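Local coordinates for osmolarity sensor protein EnvZ (Escherichia coli, PDB 5XGA), which probably senses changes in medium osmolarity as a membrane histidine kinase, of which this is the periplasmic domain, at residues A[8-13]-A[73-78]. Numbering follows the deposited sequence.
Sequences PSLQQF and EFLSHQ
The first turns of two helices, 10-24 and 73-83, lie side by side in the periplasmic domain and meet through a small leucine contact. Leu-10 and Leu-75 touch by their methyl ends, with Leu-10 CD2 at 4.0 Å from Leu-75 CD1. The CG of Leu-10 is almost as near to that same methyl. The two side chains cross at about a right angle, so the overlap is a small patch and not a long seam. In Leu-75, CG lies beside the backbone N and anti to the carbonyl carbon (chi1 -61°). From there the side chain forks: CD1 goes to Leu-10, and CD2 comes to 4.5 Å from Gln-11 CA. The backbones come nearest at Gln-11 CA and Leu-75 CA, 7.4 Å apart, so the touching is done by side chains.

Gln-78 reaches across with a fully extended chain, CG anti to its backbone N (chi1 180°). Its NE2 stays 4.2 Å from Gln-11 O, too long for a bond, and instead donates to Asn-14 OD1. Its OE1 accepts a hydrogen bond from Lys-15 NZ. Both ends of the amide are thus held by the next turn of helix 10-24. Ser-9 is the N-cap of that helix: its OG accepts from Gln-12 N at 2.9 Å, and the N-H points nearly straight at it (162°).

Both leucines also pack on strand 87-92 of the five-stranded antiparallel sheet: Val-91 touches the two of them, and Val-89 touches Leu-75. Tyr-72 and Pro-98 also border Leu-10, while Phe-13, one turn further along helix 10-24, packs on Leu-116.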
ATOM      1  N   PRO A   8       3.376  14.175   1.509  1.00 25.63           N
ATOM      2  CA  PRO A   8       3.323  13.496   2.803  1.00 21.90           C
ATOM      3  C   PRO A   8       4.644  12.865   3.171  1.00 20.95           C
ATOM      4  O   PRO A   8       5.401  12.454   2.285  1.00 22.45           O
ATOM      5  CB  PRO A   8       2.259  12.421   2.584  1.00 24.93           C
ATOM      6  CG  PRO A   8       2.458  12.047   1.133  1.00 24.75           C
ATOM      7  CD  PRO A   8       2.744  13.381   0.442  1.00 25.83           C
ATOM      8  N   SER A   9       4.903  12.780   4.476  1.00 20.62           N
ATOM      9  CA  SER A   9       6.006  11.993   4.990  1.00 23.10           C
ATOM     10  C   SER A   9       5.799  10.540   4.608  1.00 25.73           C
ATOM     11  O   SER A   9       4.693  10.129   4.264  1.00 22.27           O
ATOM     12  CB  SER A   9       6.107  12.107   6.517  1.00 24.49           C
ATOM     13  OG  SER A   9       4.961  11.524   7.125  1.00 27.02           O
ATOM     14  N   LEU A  10       6.866   9.762   4.683  1.00 22.09           N
ATOM     15  CA  LEU A  10       6.761   8.330   4.478  1.00 25.77           C
ATOM     16  C   LEU A  10       5.779   7.724   5.480  1.00 21.97           C
ATOM     17  O   LEU A  10       4.978   6.856   5.133  1.00 23.79           O
ATOM     18  CB  LEU A  10       8.142   7.685   4.611  1.00 28.98           C
ATOM     19  CG  LEU A  10       8.200   6.224   4.196  1.00 31.83           C
ATOM     20  CD1 LEU A  10       7.873   6.086   2.717  1.00 26.88           C
ATOM     21  CD2 LEU A  10       9.587   5.667   4.514  1.00 32.72           C
ATOM     22  N   GLN A  11       5.827   8.201   6.721  1.00 21.81           N
ATOM     23  CA  GLN A  11       4.958   7.669   7.769  1.00 30.58           C
ATOM     24  C   GLN A  11       3.490   7.976   7.492  1.00 30.05           C
ATOM     25  O   GLN A  11       2.617   7.128   7.666  1.00 26.51           O
ATOM     26  CB  GLN A  11       5.362   8.235   9.131  1.00 36.97           C
ATOM     27  CG  GLN A  11       6.817   7.951   9.525  1.00 41.89           C
ATOM     28  CD  GLN A  11       7.801   9.023   9.039  1.00 43.95           C
ATOM     29  OE1 GLN A  11       7.639   9.594   7.961  1.00 32.58           O
ATOM     30  NE2 GLN A  11       8.831   9.294   9.846  1.00 47.40           N
ATOM     31  N   GLN A  12       3.210   9.205   7.066  1.00 24.07           N
ATOM     32  CA  GLN A  12       1.841   9.576   6.714  1.00 20.77           C
ATOM     33  C   GLN A  12       1.360   8.821   5.475  1.00 25.17           C
ATOM     34  O   GLN A  12       0.189   8.427   5.383  1.00 24.85           O
ATOM     35  CB  GLN A  12       1.761  11.077   6.462  1.00 24.34           C
ATOM     36  CG  GLN A  12       0.379  11.581   6.198  1.00 29.13           C
ATOM     37  CD  GLN A  12       0.375  13.081   6.110  1.00 36.43           C
ATOM     38  OE1 GLN A  12       1.388  13.685   5.742  1.00 24.42           O
ATOM     39  NE2 GLN A  12      -0.748  13.702   6.467  1.00 38.39           N
ATOM     40  N   PHE A  13       2.264   8.643   4.510  1.00 21.02           N
ATOM     41  CA  PHE A  13       1.921   7.944   3.279  1.00 19.69           C
ATOM     42  C   PHE A  13       1.551   6.499   3.568  1.00 23.30           C
ATOM     43  O   PHE A  13       0.590   5.980   3.010  1.00 24.07           O
ATOM     44  CB  PHE A  13       3.065   7.993   2.282  1.00 24.24           C
ATOM     45  CG  PHE A  13       2.753   7.309   0.984  1.00 24.60           C
ATOM     46  CD1 PHE A  13       1.890   7.886   0.073  1.00 25.53           C
ATOM     47  CD2 PHE A  13       3.333   6.097   0.671  1.00 25.81           C
ATOM     48  CE1 PHE A  13       1.613   7.259  -1.129  1.00 30.01           C
ATOM     49  CE2 PHE A  13       3.056   5.466  -0.528  1.00 24.85           C
ATOM     50  CZ  PHE A  13       2.200   6.046  -1.425  1.00 24.64           C
ATOM     51  N   GLU A  73      10.354  -2.148   9.673  1.00 26.80           N
ATOM     52  CA  GLU A  73       9.680  -2.990  10.648  1.00 26.16           C
ATOM     53  C   GLU A  73       8.424  -2.322  11.166  1.00 28.99           C
ATOM     54  O   GLU A  73       7.356  -2.934  11.201  1.00 25.92           O
ATOM     55  CB  GLU A  73      10.628  -3.327  11.803  1.00 35.55           C
ATOM     56  CG  GLU A  73      10.028  -4.189  12.912  1.00 30.43           C
ATOM     57  CD  GLU A  73       9.849  -5.647  12.524  1.00 36.77           C
ATOM     58  OE1 GLU A  73      10.187  -6.016  11.381  1.00 36.54           O
ATOM     59  OE2 GLU A  73       9.354  -6.429  13.369  1.00 34.40           O
ATOM     60  N   PHE A  74       8.534  -1.060  11.567  1.00 26.84           N
ATOM     61  CA  PHE A  74       7.357  -0.387  12.084  1.00 28.39           C
ATOM     62  C   PHE A  74       6.306  -0.238  10.988  1.00 30.12           C
ATOM     63  O   PHE A  74       5.135  -0.541  11.206  1.00 28.08           O
ATOM     64  CB  PHE A  74       7.702   0.978  12.678  1.00 31.23           C
ATOM     65  CG  PHE A  74       6.508   1.704  13.211  1.00 37.45           C
ATOM     66  CD1 PHE A  74       5.875   1.262  14.365  1.00 39.83           C
ATOM     67  CD2 PHE A  74       5.992   2.808  12.548  1.00 33.06           C
ATOM     68  CE1 PHE A  74       4.753   1.920  14.858  1.00 42.66           C
ATOM     69  CE2 PHE A  74       4.877   3.468  13.036  1.00 35.98           C
ATOM     70  CZ  PHE A  74       4.257   3.021  14.190  1.00 33.71           C
ATOM     71  N   LEU A  75       6.714   0.219   9.808  1.00 26.96           N
ATOM     72  CA  LEU A  75       5.751   0.363   8.716  1.00 26.38           C
ATOM     73  C   LEU A  75       5.066  -0.969   8.404  1.00 20.12           C
ATOM     74  O   LEU A  75       3.864  -1.010   8.132  1.00 20.87           O
ATOM     75  CB  LEU A  75       6.429   0.900   7.457  1.00 24.02           C
ATOM     76  CG  LEU A  75       7.106   2.278   7.510  1.00 25.66           C
ATOM     77  CD1 LEU A  75       7.572   2.651   6.122  1.00 25.74           C
ATOM     78  CD2 LEU A  75       6.182   3.362   8.082  1.00 28.19           C
ATOM     79  N   SER A  76       5.837  -2.057   8.424  1.00 21.47           N
ATOM     80  CA  SER A  76       5.267  -3.371   8.132  1.00 22.33           C
ATOM     81  C   SER A  76       4.217  -3.770   9.176  1.00 19.96           C
ATOM     82  O   SER A  76       3.167  -4.306   8.834  1.00 24.26           O
ATOM     83  CB  SER A  76       6.373  -4.436   8.055  1.00 24.54           C
ATOM     84  OG  SER A  76       7.338  -4.109   7.059  1.00 24.36           O
ATOM     85  N   HIS A  77       4.503  -3.535  10.451  1.00 23.14           N
ATOM     86  CA  HIS A  77       3.531  -3.873  11.495  1.00 23.49           C
ATOM     87  C   HIS A  77       2.305  -2.960  11.417  1.00 28.98           C
ATOM     88  O   HIS A  77       1.161  -3.413  11.546  1.00 25.11           O
ATOM     89  CB  HIS A  77       4.165  -3.772  12.876  1.00 27.86           C
ATOM     90  CG  HIS A  77       4.897  -5.003  13.290  1.00 31.62           C
ATOM     91  ND1 HIS A  77       4.278  -6.053  13.939  1.00 38.20           N
ATOM     92  CD2 HIS A  77       6.193  -5.364  13.142  1.00 29.60           C
ATOM     93  CE1 HIS A  77       5.164  -7.003  14.178  1.00 31.18           C
ATOM     94  NE2 HIS A  77       6.333  -6.610  13.701  1.00 33.56           N
ATOM     95  N   GLN A  78       2.560  -1.672  11.200  1.00 23.41           N
ATOM     96  CA  GLN A  78       1.486  -0.693  11.072  1.00 26.09           C
ATOM     97  C   GLN A  78       0.576  -1.086   9.907  1.00 24.18           C
ATOM     98  O   GLN A  78      -0.641  -1.047  10.019  1.00 25.78           O
ATOM     99  CB  GLN A  78       2.056   0.718  10.872  1.00 26.17           C
ATOM    100  CG  GLN A  78       0.978   1.804  10.726  1.00 35.51           C
ATOM    101  CD  GLN A  78       1.541   3.215  10.541  1.00 39.08           C
ATOM    102  OE1 GLN A  78       1.240   4.122  11.323  1.00 39.85           O
ATOM    103  NE2 GLN A  78       2.346   3.405   9.499  1.00 28.94           N
TER